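Translocator protein BipD (Burkholderia pseudomallei, PDB 3NFT) is required for invasion of epithelial cells, survival within host cells and escape from endocytic vesicles, and probably regulates secretion of the effectors BipB and BipC. Local coordinates at residues Gly87-Gln92 with Ser135-Tyr140; Arg41-Lys46 with Glu270-Gln275; Arg98-Leu103 with Asp128-Gly133; Arg204-Leu209 with Ile215-Val220. All coordinates share one frame; numbering follows the deposited sequence.

Overall arrangement
Following the chain from its N terminus, contact 2 opens first, at residues 41-46, and closes last, at 270-275, so the widest loop encloses the other three. Within it, contact 1 joins helix 76-103 to helix 121-160, and contact 3, further along the same helix pair, closes a shorter loop inside that of contact 1. Contact 4 follows in series, pairing helix 202-209 with the end of strand 213-215 and the turn leading to strand 220-223; no loops cross. The N-terminal helices are thus bound to the two long helices 121-160 and 244-295. Contact 4 lies in the segment inserted in sequence between those helices, meeting contact 1 through Asp136-Arg204 and contact 2 through Lys271-Glu208.

Contact 1 of 4, residues Gly87-Gln92 with Ser135-Tyr140; sequences GHARAQ and SDIDAY
Ala89 and Ile137 mark the place where two helical segments, running in roughly opposite directions, come closest, with their CA atoms 5.9 Å apart. So near an approach suits alanine, whose single methyl takes little room between the backbones. Ile137 enters from the other helix and does most of the touching. Ile137 CG2, standing anti to the backbone N, lies 3.6 Å from Ala89 CB and also rests against Ala89 O. The other branch sits beside the backbone N (chi1 -71°) and ends in Ile137 CD1, which packs 3.5 Å from Gln92 CB. Gln92 adds its amide: OE1 lies alongside the base of the isoleucine, 3.6 Å from Ile137 CG1. A beta-branched residue fits here because its two arms divide the work, one going to the alanine and one to the aliphatic root of the glutamine. The amide NH2 of Gln92 turns to a weak hydrogen bond with Asn276, while Phe279, also on helix 244-295, packs against both Gln92 and Ile137. This is the side-by-side packing of an antiparallel helical bundle, in which helix 76-103 lies along the predicted coiled coil, consistent with the N-terminal domain acting as an intramolecular chaperone.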
# COMPACT_ATOMS: atom_id res chain seq x y z
N GLY A 87 13.77 5.41 -22.20
CA GLY A 87 12.46 5.59 -22.78
C GLY A 87 11.43 4.71 -22.13
O GLY A 87 10.28 5.11 -21.91
N HIS A 88 11.82 3.48 -21.82
CA HIS A 88 10.92 2.53 -21.17
C HIS A 88 10.51 3.03 -19.78
O HIS A 88 9.36 2.93 -19.39
CB HIS A 88 11.58 1.16 -21.04
CG HIS A 88 10.61 0.09 -20.67
ND1 HIS A 88 10.72 -0.68 -19.53
CD2 HIS A 88 9.49 -0.33 -21.30
CE1 HIS A 88 9.71 -1.53 -19.48
NE2 HIS A 88 8.95 -1.34 -20.55
N ALA A 89 11.47 3.57 -19.03
CA ALA A 89 11.18 4.07 -17.70
C ALA A 89 10.18 5.24 -17.77
O ALA A 89 9.26 5.37 -16.94
CB ALA A 89 12.49 4.50 -17.03
N ARG A 90 10.36 6.09 -18.78
CA ARG A 90 9.43 7.23 -18.98
C ARG A 90 8.01 6.71 -19.29
O ARG A 90 7.02 7.16 -18.70
CB ARG A 90 9.92 8.16 -20.09
CG ARG A 90 11.16 8.93 -19.70
CD ARG A 90 11.40 10.13 -20.66
NE ARG A 90 12.82 10.46 -20.82
CZ ARG A 90 13.63 10.89 -19.86
NH1 ARG A 90 13.21 11.05 -18.60
NH2 ARG A 90 14.90 11.17 -20.15
N ALA A 91 7.94 5.71 -20.16
CA ALA A 91 6.65 5.14 -20.53
C ALA A 91 5.97 4.47 -19.34
O ALA A 91 4.76 4.59 -19.13
CB ALA A 91 6.82 4.18 -21.70
N GLN A 92 6.77 3.78 -18.54
CA GLN A 92 6.24 3.13 -17.35
C GLN A 92 5.70 4.14 -16.35
O GLN A 92 4.61 3.97 -15.79
CB GLN A 92 7.31 2.28 -16.69
CG GLN A 92 7.70 1.03 -17.40
CD GLN A 92 8.88 0.33 -16.73
OE1 GLN A 92 9.86 0.98 -16.37
NE2 GLN A 92 8.79 -1.02 -16.59
N SER A 135 9.37 4.56 -7.72
CA SER A 135 10.73 4.48 -7.16
C SER A 135 11.55 3.36 -7.80
O SER A 135 12.70 3.56 -8.21
CB SER A 135 10.69 4.29 -5.63
OG SER A 135 12.01 4.17 -5.08
N ASP A 136 10.96 2.18 -7.90
CA ASP A 136 11.66 1.03 -8.48
C ASP A 136 11.99 1.25 -9.95
O ASP A 136 13.08 0.90 -10.40
CB ASP A 136 10.86 -0.26 -8.31
CG ASP A 136 10.89 -0.79 -6.90
OD1 ASP A 136 11.80 -0.44 -6.13
OD2 ASP A 136 9.99 -1.57 -6.55
N ILE A 137 11.06 1.83 -10.70
CA ILE A 137 11.35 2.19 -12.09
C ILE A 137 12.55 3.07 -12.22
O ILE A 137 13.43 2.84 -13.05
CB ILE A 137 10.16 2.94 -12.76
CG1 ILE A 137 9.01 1.98 -13.00
CG2 ILE A 137 10.61 3.66 -14.05
CD1 ILE A 137 7.68 2.75 -13.20
N ASP A 138 12.55 4.13 -11.43
CA ASP A 138 13.63 5.10 -11.45
C ASP A 138 14.95 4.48 -11.04
O ASP A 138 15.99 4.72 -11.67
CB ASP A 138 13.31 6.25 -10.48
CG ASP A 138 12.31 7.24 -11.03
OD1 ASP A 138 11.92 8.15 -10.25
OD2 ASP A 138 11.90 7.16 -12.21
N ALA A 139 14.94 3.73 -9.93
CA ALA A 139 16.14 3.08 -9.44
C ALA A 139 16.74 2.18 -10.51
O ALA A 139 17.94 2.22 -10.80
CB ALA A 139 15.83 2.23 -8.20
N TYR A 140 15.91 1.33 -11.09
CA TYR A 140 16.44 0.39 -12.04
C TYR A 140 16.93 1.05 -13.30
O TYR A 140 17.93 0.62 -13.87
CB TYR A 140 15.44 -0.73 -12.37
CG TYR A 140 15.88 -2.03 -11.74
CD1 TYR A 140 15.26 -2.56 -10.64
CD2 TYR A 140 16.98 -2.69 -12.26
CE1 TYR A 140 15.71 -3.75 -10.08
CE2 TYR A 140 17.42 -3.86 -11.71
CZ TYR A 140 16.79 -4.38 -10.63
OH TYR A 140 17.31 -5.54 -10.12

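Contact 2 of 4, residues Arg41-Lys46 with Glu270-Gln275; sequences RVPEQK and EKYSHQ
Tyr272 reaches across to Pro43 with the far end of its ring: the hydroxyl oxygen OH lies 3.5 Å from Pro43 CB and equally close to CG. The proline comes to the ring edge near its plane, and the two side chains are set at about a right angle. With CG anti to the backbone N (chi1 170°), the ring projects from its own helix toward helix 41-56, where Glu44 CG passes 4.2 Å from Tyr272 CE2. A tyrosine has the length to span segments whose axes approach to 10.6 Å, and proline is well placed in the first turn of helix 41-56, where its missing N-H costs no helix bond. The segments are antiparallel, at 178°, in a helical bundle where helix 41-56, near the N terminus, packs along helix 244-295, much of it predicted coiled coil. His88 packs against the hydroxyl end of Tyr272, and Val144 also touches the side chain. Next comes Ser273, a small residue that lies against the carboxylate end of Glu44, with Glu44 OE1 3.2 Å from Ser273 OG. The serine has two conformers; in the one described its hydroxyl bonds to Val269 O, whereas the carboxylate of Glu44 is held by a salt bridge to Arg40 and a hydrogen bond from Asn276. His274 packs on Asp120 of the second subunit, and Gln275 on Asp136 and Tyr140.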
# COMPACT_ATOMS: atom_id res chain seq x y z
N ARG A 41 9.99 -5.65 -24.13
CA ARG A 41 10.84 -6.36 -25.07
C ARG A 41 11.85 -5.42 -25.76
O ARG A 41 12.92 -5.85 -26.16
CB ARG A 41 9.98 -7.10 -26.12
CG ARG A 41 8.99 -8.14 -25.54
CD ARG A 41 7.98 -8.70 -26.57
NE ARG A 41 7.35 -7.60 -27.26
CZ ARG A 41 6.64 -7.72 -28.37
NH1 ARG A 41 6.43 -8.92 -28.89
NH2 ARG A 41 6.14 -6.64 -28.96
N VAL A 42 11.49 -4.15 -25.93
CA VAL A 42 12.34 -3.21 -26.60
C VAL A 42 13.67 -2.95 -25.86
O VAL A 42 14.73 -3.25 -26.41
CB VAL A 42 11.59 -1.90 -26.90
CG1 VAL A 42 12.49 -0.84 -27.47
CG2 VAL A 42 10.42 -2.15 -27.88
N PRO A 43 13.61 -2.41 -24.61
CA PRO A 43 14.90 -2.28 -23.93
C PRO A 43 15.61 -3.58 -23.65
O PRO A 43 16.83 -3.64 -23.74
CB PRO A 43 14.52 -1.59 -22.63
CG PRO A 43 13.12 -1.97 -22.39
CD PRO A 43 12.51 -1.95 -23.77
N GLU A 44 14.85 -4.65 -23.39
CA GLU A 44 15.47 -5.92 -23.10
C GLU A 44 16.23 -6.48 -24.33
O GLU A 44 17.34 -6.98 -24.21
CB GLU A 44 14.46 -6.91 -22.53
CG GLU A 44 14.05 -6.51 -21.13
CD GLU A 44 12.97 -7.35 -20.52
OE1 GLU A 44 12.86 -8.57 -20.86
OE2 GLU A 44 12.19 -6.81 -19.72
N GLN A 45 15.66 -6.33 -25.52
CA GLN A 45 16.35 -6.76 -26.73
C GLN A 45 17.55 -5.87 -27.07
O GLN A 45 18.58 -6.36 -27.50
CB GLN A 45 15.44 -6.90 -27.95
CG GLN A 45 16.10 -6.80 -29.34
CD GLN A 45 15.22 -6.49 -30.48
OE1 GLN A 45 14.80 -5.35 -30.65
NE2 GLN A 45 15.00 -7.49 -31.32
N LYS A 46 17.44 -4.56 -26.82
CA LYS A 46 18.57 -3.69 -27.09
C LYS A 46 19.74 -4.02 -26.12
O LYS A 46 20.90 -4.02 -26.53
CB LYS A 46 18.17 -2.23 -26.97
CG LYS A 46 17.11 -1.77 -27.97
CD LYS A 46 17.54 -1.78 -29.37
CE LYS A 46 16.43 -1.18 -30.26
NZ LYS A 46 16.90 -1.27 -31.65
N GLU A 270 19.15 -9.66 -16.48
CA GLU A 270 18.10 -10.62 -16.08
C GLU A 270 17.28 -10.08 -14.91
O GLU A 270 16.07 -10.26 -14.84
CB GLU A 270 18.73 -11.96 -15.74
CG GLU A 270 19.19 -12.73 -16.96
CD GLU A 270 20.10 -13.89 -16.67
OE1 GLU A 270 20.35 -14.20 -15.47
OE2 GLU A 270 20.57 -14.51 -17.65
N LYS A 271 17.93 -9.41 -13.96
CA LYS A 271 17.23 -8.84 -12.84
C LYS A 271 16.36 -7.67 -13.29
O LYS A 271 15.25 -7.50 -12.80
CB LYS A 271 18.23 -8.41 -11.77
CG LYS A 271 19.00 -9.55 -11.18
CD LYS A 271 20.04 -9.02 -10.24
CE LYS A 271 20.74 -10.15 -9.53
NZ LYS A 271 21.97 -9.62 -8.89
N TYR A 272 16.86 -6.87 -14.25
CA TYR A 272 16.10 -5.78 -14.84
C TYR A 272 14.84 -6.34 -15.55
O TYR A 272 13.76 -5.79 -15.43
CB TYR A 272 16.99 -5.03 -15.81
CG TYR A 272 16.28 -4.04 -16.68
CD1 TYR A 272 15.70 -2.89 -16.14
CD2 TYR A 272 16.19 -4.23 -18.05
CE1 TYR A 272 15.04 -1.97 -16.96
CE2 TYR A 272 15.55 -3.32 -18.86
CZ TYR A 272 14.98 -2.19 -18.32
OH TYR A 272 14.30 -1.29 -19.12
N SER A 273 15.01 -7.43 -16.28
CA SER A 273 13.87 -8.10 -16.92
C SER A 273 12.81 -8.55 -15.91
O SER A 273 11.61 -8.43 -16.16
CB SER A 273 14.37 -9.27 -17.76
OG SER A 273 15.25 -8.81 -18.77
N HIS A 274 13.25 -9.07 -14.77
CA HIS A 274 12.35 -9.41 -13.67
C HIS A 274 11.61 -8.17 -13.14
O HIS A 274 10.39 -8.22 -12.90
CB HIS A 274 13.07 -10.15 -12.54
CG HIS A 274 12.18 -10.47 -11.39
ND1 HIS A 274 12.22 -9.77 -10.20
CD2 HIS A 274 11.21 -11.41 -11.24
CE1 HIS A 274 11.32 -10.28 -9.37
NE2 HIS A 274 10.70 -11.26 -9.98
N GLN A 275 12.30 -7.05 -13.00
CA GLN A 275 11.67 -5.81 -12.63
C GLN A 275 10.61 -5.39 -13.66
O GLN A 275 9.54 -4.96 -13.27
CB GLN A 275 12.71 -4.67 -12.43
CG GLN A 275 12.28 -3.22 -12.73
CD GLN A 275 11.19 -2.70 -11.83
OE1 GLN A 275 10.99 -3.20 -10.70
NE2 GLN A 275 10.48 -1.67 -12.32

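Contact 3 of 4, residues Arg98-Leu103 with Asp128-Gly133; sequences RLETEL and DVIGQG
Ile130 meets Glu100 and Leu103 because its longer branch leaves beside the backbone N (chi1 -72°) and runs on extended, carrying CD1 out to the opposite helix. The methyl CG2, on the other branch, points toward Glu100. That glutamate sets CG anti to its own N (chi1 177°) and continues straight, so its extended chain crosses the isoleucine obliquely and brings Glu100 OE1 4.0 Å from Ile130 CG2. Ile130 CD1 goes deeper: it lies 3.9 Å from Glu100 CA, close to the main chain, and meets Leu103 CD1 at 3.7 Å, methyl against methyl. Leu99 gives a lighter touch through its carbonyl carbon, 4.4 Å from Ile130 CD1. An isoleucine is long enough for its CD1 to reach the opposite backbone; the nearest CA atoms, of Glu100 and Ile130, are 7.2 Å apart. Glutamate, partly exposed, suits its place: its CB rests near Ile130 CD1 while its carboxylate forms a salt bridge with Lys134, one turn beyond Ile130. The axes of the two segments approach to 10.6 Å and run antiparallel, at 170°. Seen in the bundle, Leu103 at the end of helix 76-103 also packs on Leu123 and Leu126 of helix 121-160. Helix 244-295 lies alongside both partners, Ile290 touching Leu99 and Leu286 touching Ile130, while Val129 packs on Gly125 of the second subunit.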
# COMPACT_ATOMS: atom_id res chain seq x y z
N ARG A 98 -1.12 7.87 -15.08
CA ARG A 98 -2.50 7.78 -15.58
C ARG A 98 -3.38 6.93 -14.69
O ARG A 98 -4.53 7.29 -14.43
CB ARG A 98 -2.54 7.25 -17.02
CG ARG A 98 -1.82 8.16 -17.98
CD ARG A 98 -2.20 7.95 -19.44
NE ARG A 98 -1.85 6.64 -19.97
CZ ARG A 98 -0.63 6.28 -20.41
NH1 ARG A 98 0.41 7.11 -20.36
NH2 ARG A 98 -0.46 5.06 -20.89
N LEU A 99 -2.84 5.81 -14.21
CA LEU A 99 -3.56 4.93 -13.29
C LEU A 99 -3.86 5.63 -11.97
O LEU A 99 -4.96 5.51 -11.42
CB LEU A 99 -2.79 3.63 -13.07
CG LEU A 99 -2.71 2.71 -14.30
CD1 LEU A 99 -1.61 1.65 -14.15
CD2 LEU A 99 -4.07 2.03 -14.55
N GLU A 100 -2.89 6.39 -11.47
CA GLU A 100 -3.04 7.14 -10.23
C GLU A 100 -4.16 8.18 -10.39
O GLU A 100 -5.00 8.35 -9.50
CB GLU A 100 -1.72 7.81 -9.87
CG GLU A 100 -1.80 8.68 -8.62
CD GLU A 100 -0.44 9.22 -8.20
OE1 GLU A 100 0.59 8.88 -8.83
OE2 GLU A 100 -0.43 10.02 -7.24
N THR A 101 -4.17 8.85 -11.53
CA THR A 101 -5.23 9.82 -11.82
C THR A 101 -6.60 9.15 -11.85
O THR A 101 -7.57 9.70 -11.31
CB THR A 101 -4.93 10.57 -13.12
OG1 THR A 101 -3.68 11.26 -12.99
CG2 THR A 101 -6.03 11.59 -13.44
N GLU A 102 -6.68 7.97 -12.46
CA GLU A 102 -7.90 7.14 -12.44
C GLU A 102 -8.38 6.84 -11.02
O GLU A 102 -9.59 6.81 -10.77
CB GLU A 102 -7.66 5.82 -13.18
CG GLU A 102 -8.08 5.77 -14.63
CD GLU A 102 -9.23 4.80 -14.87
OE1 GLU A 102 -9.03 3.82 -15.62
OE2 GLU A 102 -10.34 5.02 -14.31
N LEU A 103 -7.44 6.60 -10.10
CA LEU A 103 -7.73 6.26 -8.70
C LEU A 103 -8.09 7.45 -7.80
O LEU A 103 -8.69 7.25 -6.73
CB LEU A 103 -6.53 5.54 -8.07
CG LEU A 103 -6.42 4.04 -8.34
CD1 LEU A 103 -4.97 3.56 -8.11
CD2 LEU A 103 -7.42 3.26 -7.47
N ASP A 128 0.07 4.57 -2.67
CA ASP A 128 1.35 4.23 -2.05
C ASP A 128 2.09 3.14 -2.82
O ASP A 128 3.31 3.22 -3.01
CB ASP A 128 1.15 3.78 -0.59
CG ASP A 128 0.75 4.93 0.33
OD1 ASP A 128 0.93 6.11 -0.05
OD2 ASP A 128 0.26 4.64 1.44
N VAL A 129 1.35 2.13 -3.25
CA VAL A 129 1.90 1.04 -4.06
C VAL A 129 2.42 1.60 -5.38
O VAL A 129 3.47 1.21 -5.86
CB VAL A 129 0.84 -0.05 -4.32
CG1 VAL A 129 1.33 -1.06 -5.34
CG2 VAL A 129 0.47 -0.77 -3.00
N ILE A 130 1.67 2.52 -5.95
CA ILE A 130 2.10 3.19 -7.17
C ILE A 130 3.40 3.96 -6.92
O ILE A 130 4.32 3.91 -7.72
CB ILE A 130 1.01 4.09 -7.75
CG1 ILE A 130 -0.12 3.24 -8.35
CG2 ILE A 130 1.57 5.01 -8.84
CD1 ILE A 130 -1.34 3.99 -8.74
N GLY A 131 3.47 4.64 -5.78
CA GLY A 131 4.68 5.40 -5.45
C GLY A 131 5.91 4.53 -5.35
O GLY A 131 6.98 4.90 -5.84
N GLN A 132 5.78 3.36 -4.73
CA GLN A 132 6.87 2.37 -4.67
C GLN A 132 7.26 1.92 -6.09
O GLN A 132 8.44 1.80 -6.42
CB GLN A 132 6.48 1.16 -3.83
CG GLN A 132 7.50 0.01 -3.82
CD GLN A 132 8.81 0.38 -3.14
OE1 GLN A 132 8.83 1.19 -2.21
NE2 GLN A 132 9.92 -0.19 -3.62
N GLY A 133 6.24 1.71 -6.93
CA GLY A 133 6.47 1.35 -8.34
C GLY A 133 7.30 2.38 -9.07
O GLY A 133 8.25 2.03 -9.77

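Contact 4 of 4, residues Arg204-Leu209 with Ile215-Val220; sequences RWRKEL and ISDSGV
Ile215 and Arg206 divide this contact into an apolar inner part and a polar outer one. Inside, Ile215 pushes CD1 against the helix backbone itself, 3.5 Å from both Trp205 C and Arg206 N. Trp205 CB flanks Ile215 CD1 at 3.7 Å, and Leu209, set about at right angles to the isoleucine, closes in with CD1. A slim branched chain can reach the helix surface in this way, while the indole ring of Trp205 leads off toward Ala139 and Ile143 of helix 121-160. The outer side is exposed and polar. Arg206, extended from CG to NE, lays its CG over Ile215 CB and grips Ile215 O side-on: NE is 3.0 Å and NH2 2.8 Å from that one oxygen, both from the same face of the carbonyl and tilted 26° from its plane. Arg206 NH2 also makes a fairly straight salt bridge to Asp217 OD2 (2.9 Å, 162°), meeting the oxygen nearly along its C-O bond. These partners lie in the guanidinium plane, which fixes its rotation. A water accepts from Ile215 N at 2.9 Å and, weakly, from Arg206 NE. Beyond, Ser216 to Gly219 form a type I turn, and Gly219 adopts a positive phi (85°) that favours glycine. Val220 N bonds to Ser216 OG. Together these features make a beta-hairpin with a type I turn and G1 bulge, its first strand clamped to helix 202-209 in the region of helices and strands inserted in sequence between the two long helices, which are predicted to form coiled coil.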
# COMPACT_ATOMS: atom_id res chain seq x y z
N ARG A 204 18.26 -4.12 1.07
CA ARG A 204 17.57 -4.80 -0.02
C ARG A 204 18.31 -4.63 -1.35
O ARG A 204 18.52 -5.59 -2.08
CB ARG A 204 16.12 -4.30 -0.16
CG ARG A 204 15.22 -5.17 -1.04
CD ARG A 204 15.25 -4.78 -2.51
NE ARG A 204 14.25 -3.77 -2.86
CZ ARG A 204 14.03 -3.31 -4.09
NH1 ARG A 204 14.76 -3.76 -5.12
NH2 ARG A 204 13.09 -2.39 -4.29
N TRP A 205 18.69 -3.40 -1.66
CA TRP A 205 19.41 -3.13 -2.91
C TRP A 205 20.79 -3.78 -2.95
O TRP A 205 21.21 -4.27 -4.00
CB TRP A 205 19.47 -1.64 -3.21
CG TRP A 205 18.16 -1.11 -3.74
CD1 TRP A 205 17.20 -0.46 -3.04
CD2 TRP A 205 17.64 -1.29 -5.06
NE1 TRP A 205 16.14 -0.16 -3.84
CE2 TRP A 205 16.39 -0.65 -5.09
CE3 TRP A 205 18.14 -1.87 -6.22
CZ2 TRP A 205 15.61 -0.62 -6.24
CZ3 TRP A 205 17.35 -1.83 -7.37
CH2 TRP A 205 16.11 -1.22 -7.36
N ARG A 206 21.50 -3.83 -1.82
CA ARG A 206 22.76 -4.57 -1.79
C ARG A 206 22.53 -6.04 -2.12
O ARG A 206 23.28 -6.62 -2.91
CB ARG A 206 23.44 -4.47 -0.41
CG ARG A 206 24.02 -3.12 -0.14
CD ARG A 206 24.79 -3.10 1.20
NE ARG A 206 25.36 -1.79 1.50
CZ ARG A 206 25.27 -1.15 2.68
NH1 ARG A 206 24.61 -1.68 3.70
NH2 ARG A 206 25.83 0.04 2.82
N LYS A 207 21.50 -6.66 -1.55
CA LYS A 207 21.20 -8.07 -1.87
C LYS A 207 20.80 -8.24 -3.32
O LYS A 207 21.26 -9.18 -3.98
CB LYS A 207 20.10 -8.63 -0.98
CG LYS A 207 20.51 -8.84 0.47
CD LYS A 207 19.40 -9.52 1.25
CE LYS A 207 19.74 -9.66 2.74
NZ LYS A 207 18.58 -10.22 3.50
N GLU A 208 19.98 -7.32 -3.81
CA GLU A 208 19.45 -7.40 -5.18
C GLU A 208 20.58 -7.29 -6.21
O GLU A 208 20.61 -8.03 -7.20
CB GLU A 208 18.43 -6.27 -5.39
CG GLU A 208 17.92 -6.14 -6.83
CD GLU A 208 16.67 -6.94 -7.14
OE1 GLU A 208 16.06 -7.55 -6.23
OE2 GLU A 208 16.30 -6.91 -8.34
N LEU A 209 21.51 -6.36 -6.00
CA LEU A 209 22.51 -6.06 -7.03
C LEU A 209 23.75 -6.94 -6.99
O LEU A 209 24.39 -7.15 -8.03
CB LEU A 209 22.88 -4.59 -7.01
CG LEU A 209 21.69 -3.63 -7.28
CD1 LEU A 209 22.16 -2.20 -7.30
CD2 LEU A 209 20.97 -3.94 -8.63
N ILE A 215 27.24 -0.30 -2.44
CA ILE A 215 26.25 0.73 -2.16
C ILE A 215 26.55 1.32 -0.79
O ILE A 215 26.67 0.59 0.20
CB ILE A 215 24.81 0.20 -2.17
CG1 ILE A 215 24.59 -0.69 -3.39
CG2 ILE A 215 23.82 1.36 -2.17
CD1 ILE A 215 23.16 -1.21 -3.51
N SER A 216 26.68 2.63 -0.76
CA SER A 216 26.94 3.34 0.50
C SER A 216 25.67 3.46 1.32
O SER A 216 24.58 3.26 0.82
CB SER A 216 27.53 4.72 0.18
OG SER A 216 26.56 5.67 -0.20
N ASP A 217 25.80 3.85 2.60
CA ASP A 217 24.61 4.03 3.42
C ASP A 217 23.73 5.18 2.91
O ASP A 217 22.54 5.21 3.21
CB ASP A 217 25.01 4.27 4.89
CG ASP A 217 25.66 3.05 5.54
OD1 ASP A 217 26.33 3.22 6.60
OD2 ASP A 217 25.51 1.92 5.04
N SER A 218 24.29 6.10 2.13
CA SER A 218 23.50 7.17 1.53
C SER A 218 22.92 6.84 0.15
O SER A 218 22.33 7.70 -0.49
CB SER A 218 24.32 8.45 1.45
OG SER A 218 25.49 8.28 0.66
N GLY A 219 23.08 5.59 -0.29
CA GLY A 219 22.50 5.14 -1.55
C GLY A 219 23.32 5.41 -2.80
O GLY A 219 22.78 5.35 -3.93
N VAL A 220 24.62 5.68 -2.63
CA VAL A 220 25.49 5.85 -3.76
C VAL A 220 25.99 4.47 -4.19
O VAL A 220 26.61 3.74 -3.41
CB VAL A 220 26.70 6.76 -3.43
CG1 VAL A 220 27.65 6.84 -4.62
CG2 VAL A 220 26.21 8.18 -3.03
O HOH W 1 27.56 -2.52 -0.59